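Local coordinates for protein cycloalternan-forming enzyme (Listeria monocytogenes serovar 1/2a, PDB 5F7U) that is a multidomain glycoside hydrolase family 31 protein, with a TIM barrel flanked by beta-rich domains, that binds glycan and magnesium ions, at residues D247-G252 against V292-Y297; D342-V347 against A724-E729. The protein carries 1 engineered substitution. All coordinates share one frame; numbering follows the deposited sequence.

Contact 1 of 2, residues D247-G252 against V292-Y297; sequences DEAFYG and VSANKY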
loop_
_atom_site.group_PDB
_atom_site.type_symbol
_atom_site.label_atom_id
_atom_site.label_comp_id
_atom_site.label_asym_id
_atom_site.label_seq_id
_atom_site.Cartn_x
_atom_site.Cartn_y
_atom_site.Cartn_z
ATOM N N ASP A 247 23.556 -4.139 -6.565
ATOM C CA ASP A 247 22.732 -4.363 -5.377
ATOM C C ASP A 247 21.557 -3.421 -5.208
ATOM O O ASP A 247 20.811 -3.554 -4.250
ATOM C CB ASP A 247 23.577 -4.395 -4.104
ATOM C CG ASP A 247 24.327 -3.103 -3.842
ATOM O OD1 ASP A 247 24.354 -2.183 -4.680
ATOM O OD2 ASP A 247 24.958 -3.038 -2.775
ATOM N N GLU A 248 21.380 -2.471 -6.122
ATOM C CA GLU A 248 20.338 -1.468 -5.913
ATOM C C GLU A 248 18.940 -2.066 -6.076
ATOM O O GLU A 248 18.685 -2.770 -7.044
ATOM C CB GLU A 248 20.537 -0.258 -6.837
ATOM C CG GLU A 248 19.661 0.922 -6.413
ATOM C CD GLU A 248 19.913 2.185 -7.213
ATOM O OE1 GLU A 248 20.600 2.129 -8.257
ATOM O OE2 GLU A 248 19.389 3.242 -6.803
ATOM N N ALA A 249 18.073 -1.829 -5.085
ATOM C CA ALA A 249 16.681 -2.299 -5.120
ATOM C C ALA A 249 15.743 -1.130 -5.413
ATOM O O ALA A 249 16.011 0.016 -4.991
ATOM C CB ALA A 249 16.310 -2.951 -3.808
ATOM N N PHE A 250 14.650 -1.414 -6.135
ATOM C CA PHE A 250 13.715 -0.382 -6.575
ATOM C C PHE A 250 12.295 -0.744 -6.194
ATOM O O PHE A 250 11.768 -1.778 -6.645
ATOM C CB PHE A 250 13.785 -0.212 -8.091
ATOM C CG PHE A 250 15.151 0.161 -8.590
ATOM C CD1 PHE A 250 15.630 1.473 -8.441
ATOM C CD2 PHE A 250 15.958 -0.791 -9.245
ATOM C CE1 PHE A 250 16.892 1.829 -8.932
ATOM C CE2 PHE A 250 17.227 -0.443 -9.731
ATOM C CZ PHE A 250 17.689 0.868 -9.577
ATOM N N TYR A 251 11.688 0.122 -5.393
ATOM C CA TYR A 251 10.400 -0.169 -4.777
ATOM C C TYR A 251 9.329 0.790 -5.231
ATOM O O TYR A 251 9.627 1.909 -5.617
ATOM C CB TYR A 251 10.527 -0.038 -3.260
ATOM C CG TYR A 251 11.650 -0.850 -2.653
ATOM C CD1 TYR A 251 11.591 -2.242 -2.598
ATOM C CD2 TYR A 251 12.759 -0.208 -2.084
ATOM C CE1 TYR A 251 12.621 -2.978 -1.994
ATOM C CE2 TYR A 251 13.784 -0.931 -1.481
ATOM C CZ TYR A 251 13.706 -2.313 -1.436
ATOM O OH TYR A 251 14.732 -3.031 -0.854
ATOM N N GLY A 252 8.072 0.356 -5.146
ATOM C CA GLY A 252 6.936 1.232 -5.391
ATOM C C GLY A 252 6.342 1.024 -6.770
ATOM O O GLY A 252 5.908 -0.066 -7.087
ATOM N N VAL A 292 11.060 4.346 -5.063
ATOM C CA VAL A 292 12.019 4.624 -3.993
ATOM C C VAL A 292 13.127 3.599 -4.087
ATOM O O VAL A 292 12.844 2.396 -4.199
ATOM C CB VAL A 292 11.336 4.539 -2.612
ATOM C CG1 VAL A 292 12.375 4.622 -1.481
ATOM C CG2 VAL A 292 10.291 5.641 -2.467
ATOM N N SER A 293 14.378 4.078 -4.057
ATOM C CA SER A 293 15.533 3.183 -4.046
ATOM C C SER A 293 16.074 3.049 -2.642
ATOM O O SER A 293 16.118 4.027 -1.891
ATOM C CB SER A 293 16.617 3.697 -4.991
ATOM O OG SER A 293 17.859 3.072 -4.695
ATOM N N ALA A 294 16.523 1.837 -2.296
ATOM C CA ALA A 294 17.196 1.631 -1.031
ATOM C C ALA A 294 18.560 2.351 -0.954
ATOM O O ALA A 294 19.165 2.408 0.115
ATOM C CB ALA A 294 17.315 0.147 -0.736
ATOM N N ASN A 295 19.018 2.930 -2.068
ATOM C CA ASN A 295 20.155 3.863 -2.058
ATOM C C ASN A 295 19.804 5.282 -1.616
ATOM O O ASN A 295 20.596 6.210 -1.783
ATOM C CB ASN A 295 20.909 3.838 -3.396
ATOM C CG ASN A 295 21.723 2.569 -3.549
ATOM O OD1 ASN A 295 21.667 1.695 -2.677
ATOM N ND2 ASN A 295 22.445 2.437 -4.646
ATOM N N LYS A 296 18.597 5.428 -1.057
ATOM C CA LYS A 296 18.193 6.630 -0.289
ATOM C C LYS A 296 17.778 7.820 -1.168
ATOM O O LYS A 296 18.094 8.985 -0.866
ATOM C CB LYS A 296 19.269 7.049 0.722
ATOM C CG LYS A 296 19.639 5.951 1.705
ATOM C CD LYS A 296 20.532 6.496 2.798
ATOM C CE LYS A 296 20.888 5.358 3.743
ATOM N NZ LYS A 296 21.774 5.817 4.843
ATOM N N TYR A 297 17.051 7.525 -2.242
ATOM C CA TYR A 297 16.405 8.575 -3.016
ATOM C C TYR A 297 15.126 8.004 -3.620
ATOM O O TYR A 297 14.970 6.786 -3.750
ATOM C CB TYR A 297 17.344 9.152 -4.108
ATOM C CG TYR A 297 17.601 8.141 -5.209
ATOM C CD1 TYR A 297 18.616 7.190 -5.069
ATOM C CD2 TYR A 297 16.805 8.108 -6.347
ATOM C CE1 TYR A 297 18.833 6.225 -6.042
ATOM C CE2 TYR A 297 17.003 7.137 -7.339
ATOM C CZ TYR A 297 18.034 6.215 -7.173
ATOM O OH TYR A 297 18.229 5.255 -8.118
HETATM O O HOH W 1 24.728 0.582 -3.779
HETATM O O HOH W 2 19.333 -0.207 -2.994
#
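Glu-248 reaches across to Ser-293 and Tyr-297 just where two antiparallel strands, 250-254 and 287-293, begin to part in the galactose mutarotase-like N-terminal domain of this family 31 glycoside hydrolase. Its CG stands anti to the backbone N (chi1 -167°) and the chain stays extended, which carries the carboxylate over the turn that follows Ser-293. One oxygen takes two hydroxyl donors. Ser-293 OG gives to the anti lone pair of Glu-248 OE2 at 2.6 Å, and Tyr-297 OH meets the same OE2 on its syn side at 2.7 Å, somewhat out of the carboxylate plane. The phenol ring is turned steeply, 67° from that plane, whereas the Asn-295 amide lies stacked on the carboxylate with the two planes only 15° apart. The other carboxylate oxygen, OE1, is bonded to Thr-244, so both oxygens of this buried carboxylate have partners. Two waters join Asn-295 to the opposite segment, one to Asp-247 OD1 and one to Ala-249 N. In the sheet, Tyr-251 and Val-292 form a hydrogen-bonded pair, Tyr-251 N to Val-292 O at 2.8 Å, and Phe-250 pairs with Ser-293 as the next, non-hydrogen-bonded pair. The Tyr-251 ring presents its edge to the Ala-294 methyl, CE2 to CB 3.8 Å, and its hydroxyl goes on to the backbone O of Arg-734. Ser-293 OG also closes an ST turn, accepting from Asn-295 N at 2.9 Å.

Contact 2 of 2, residues D342-V347 against A724-E729; sequences DQNDIV and AMDYPE
Gln-343, in the first turn of helix 343-354, lies against the short, weakly bonded helical turn at about 723-726 and the loop after it, a helix-to-loop packing that brings the family 31 C-terminal domain up to the helix following strand 333-338. From its CA the side chain starts toward the other segment, and CB comes to 3.2 Å from Met-725 O. CG, set beside the backbone N (chi1 -56°), rests on the proline ring, 3.6 Å from Pro-728 CG. A bend at chi2 (-66°) then turns the chain, so that it and the proline slide past each other in opposite directions, with CD nearest Pro-728 CB. At the tip, NE2 donates to water 3 at 2.8 Å, a water that gives a weak bond to Ala-724 O. NE2 also makes a probable hydrogen bond to Ser-293 O of contact 1. A second water bridges the two backbones, taking from Gln-343 N and giving to Met-725 O. The neighbouring Asn-344 supplies the direct hydrogen bond between the segments: ND2 donates to Asp-726 OD1 at 3.0 Å, with the acceptor in the amide plane but the amide standing above the carboxylate, the two planes nearly perpendicular. Asp-726 is held on its other oxygen by a salt bridge from OD2 to Arg-721, which probably favours the ionised acid. Met-725, bent at chi2 and chi3, turns its terminal methyl back to the helix, with CE near the backbone O of Gln-343. Asp-342 is the N-cap, its OD1 accepting from Asp-345 N at 2.9 Å. One turn further along the helix from Gln-343, Met-725 CE packs on Val-347 CG2 at 3.6 Å.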
loop_
_atom_site.group_PDB
_atom_site.type_symbol
_atom_site.label_atom_id
_atom_site.label_comp_id
_atom_site.label_asym_id
_atom_site.label_seq_id
_atom_site.Cartn_x
_atom_site.Cartn_y
_atom_site.Cartn_z
ATOM N N ASP A 342 15.051 10.133 5.971
ATOM C CA ASP A 342 15.012 8.676 5.875
ATOM C C ASP A 342 14.043 8.260 4.755
ATOM O O ASP A 342 13.536 9.124 4.042
ATOM C CB ASP A 342 14.677 8.037 7.245
ATOM C CG ASP A 342 13.307 8.419 7.796
ATOM O OD1 ASP A 342 12.337 8.670 7.046
ATOM O OD2 ASP A 342 13.174 8.373 9.047
ATOM N N GLN A 343 13.779 6.957 4.581
ATOM C CA GLN A 343 12.977 6.515 3.419
ATOM C C GLN A 343 11.536 6.982 3.508
ATOM O O GLN A 343 10.914 7.309 2.490
ATOM C CB GLN A 343 12.992 4.987 3.249
ATOM C CG GLN A 343 14.400 4.405 3.143
ATOM C CD GLN A 343 15.111 4.850 1.873
ATOM O OE1 GLN A 343 15.860 5.835 1.867
ATOM N NE2 GLN A 343 14.893 4.117 0.795
ATOM N N ASN A 344 11.013 7.015 4.738
ATOM C CA ASN A 344 9.650 7.459 4.922
ATOM C C ASN A 344 9.491 8.948 4.693
ATOM O O ASN A 344 8.436 9.402 4.223
ATOM C CB ASN A 344 9.157 7.031 6.293
ATOM C CG ASN A 344 9.065 5.528 6.401
ATOM O OD1 ASN A 344 8.446 4.886 5.542
ATOM N ND2 ASN A 344 9.730 4.953 7.404
ATOM N N ASP A 345 10.559 9.683 4.975
ATOM C CA ASP A 345 10.601 11.112 4.681
ATOM C C ASP A 345 10.646 11.372 3.174
ATOM O O ASP A 345 10.096 12.382 2.705
ATOM C CB ASP A 345 11.792 11.770 5.359
ATOM C CG ASP A 345 11.653 13.273 5.422
ATOM O OD1 ASP A 345 10.540 13.731 5.758
ATOM O OD2 ASP A 345 12.643 13.969 5.132
ATOM N N ILE A 346 11.262 10.457 2.412
ATOM C CA ILE A 346 11.240 10.561 0.944
ATOM C C ILE A 346 9.792 10.448 0.464
ATOM O O ILE A 346 9.335 11.254 -0.353
ATOM C CB ILE A 346 12.160 9.512 0.276
ATOM C CG1 ILE A 346 13.632 9.880 0.555
ATOM C CG2 ILE A 346 11.874 9.371 -1.225
ATOM C CD1 ILE A 346 14.626 8.776 0.193
ATOM N N VAL A 347 9.064 9.471 1.012
ATOM C CA VAL A 347 7.626 9.344 0.728
ATOM C C VAL A 347 6.846 10.598 1.120
ATOM O O VAL A 347 5.994 11.065 0.340
ATOM C CB VAL A 347 7.019 8.053 1.337
ATOM C CG1 VAL A 347 5.537 7.921 0.962
ATOM C CG2 VAL A 347 7.788 6.866 0.788
ATOM N N ALA A 724 12.616 -2.625 4.130
ATOM C CA ALA A 724 13.652 -1.695 3.666
ATOM C C ALA A 724 13.209 -0.222 3.742
ATOM O O ALA A 724 14.032 0.685 3.608
ATOM C CB ALA A 724 14.125 -2.059 2.250
ATOM N N MET A 725 11.914 0.028 3.964
ATOM C CA MET A 725 11.466 1.409 4.206
ATOM C C MET A 725 11.947 1.914 5.550
ATOM O O MET A 725 12.165 3.119 5.707
ATOM C CB MET A 725 9.937 1.540 4.148
ATOM C CG MET A 725 9.313 1.254 2.793
ATOM S SD MET A 725 9.972 2.202 1.418
ATOM C CE MET A 725 9.423 3.849 1.835
ATOM N N ASP A 726 12.093 1.026 6.533
ATOM C CA ASP A 726 12.613 1.441 7.842
ATOM C C ASP A 726 14.100 1.129 8.021
ATOM O O ASP A 726 14.790 1.741 8.887
ATOM C CB ASP A 726 11.816 0.787 8.984
ATOM C CG ASP A 726 10.410 1.351 9.148
ATOM O OD1 ASP A 726 9.915 2.096 8.279
ATOM O OD2 ASP A 726 9.791 1.031 10.187
ATOM N N TYR A 727 14.598 0.177 7.233
ATOM C CA TYR A 727 15.985 -0.331 7.385
ATOM C C TYR A 727 16.680 -0.437 6.024
ATOM O O TYR A 727 17.022 -1.539 5.584
ATOM C CB TYR A 727 15.992 -1.680 8.124
ATOM C CG TYR A 727 15.275 -1.639 9.441
ATOM C CD1 TYR A 727 15.920 -1.199 10.605
ATOM C CD2 TYR A 727 13.931 -1.994 9.522
ATOM C CE1 TYR A 727 15.234 -1.137 11.816
ATOM C CE2 TYR A 727 13.249 -1.952 10.730
ATOM C CZ TYR A 727 13.905 -1.510 11.865
ATOM O OH TYR A 727 13.194 -1.461 13.055
ATOM N N PRO A 728 16.898 0.713 5.345
ATOM C CA PRO A 728 17.366 0.617 3.963
ATOM C C PRO A 728 18.788 0.103 3.791
ATOM O O PRO A 728 19.105 -0.428 2.723
ATOM C CB PRO A 728 17.262 2.057 3.451
ATOM C CG PRO A 728 17.302 2.902 4.681
ATOM C CD PRO A 728 16.563 2.111 5.706
ATOM N N GLU A 729 19.613 0.238 4.828
ATOM C CA GLU A 729 21.007 -0.232 4.748
ATOM C C GLU A 729 21.143 -1.703 5.075
ATOM O O GLU A 729 22.203 -2.295 4.841
ATOM C CB GLU A 729 21.897 0.554 5.701
ATOM C CG GLU A 729 21.935 2.039 5.398
ATOM C CD GLU A 729 22.972 2.754 6.216
ATOM O OE1 GLU A 729 23.361 2.228 7.291
ATOM O OE2 GLU A 729 23.413 3.823 5.770
HETATM O O HOH W 3 13.406 1.717 0.987
HETATM O O HOH W 4 14.301 4.862 6.486
#

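How the contacts relate
Both segments of contact 1 precede those of contact 2 in the chain, yet the centres of the two contacts are only 9 Å apart and they touch directly. Lys-296 NZ and Glu-729 OE2 make a salt bridge of 2.7 Å, while Ser-293 O lies 3.0 Å from Gln-343 NE2, a probable hydrogen bond. Packing adds to this: Tyr-251 OH comes within 3.3 Å of Ala-724 CB. Together the two contacts join the mutarotase-like domain, helix 343-354 and the C-terminal domain. The Tyr-297 side chain is about 13 Å from a bound magnesium ion and that of Val-347 about 10 Å from one, so neither residue is a ligand.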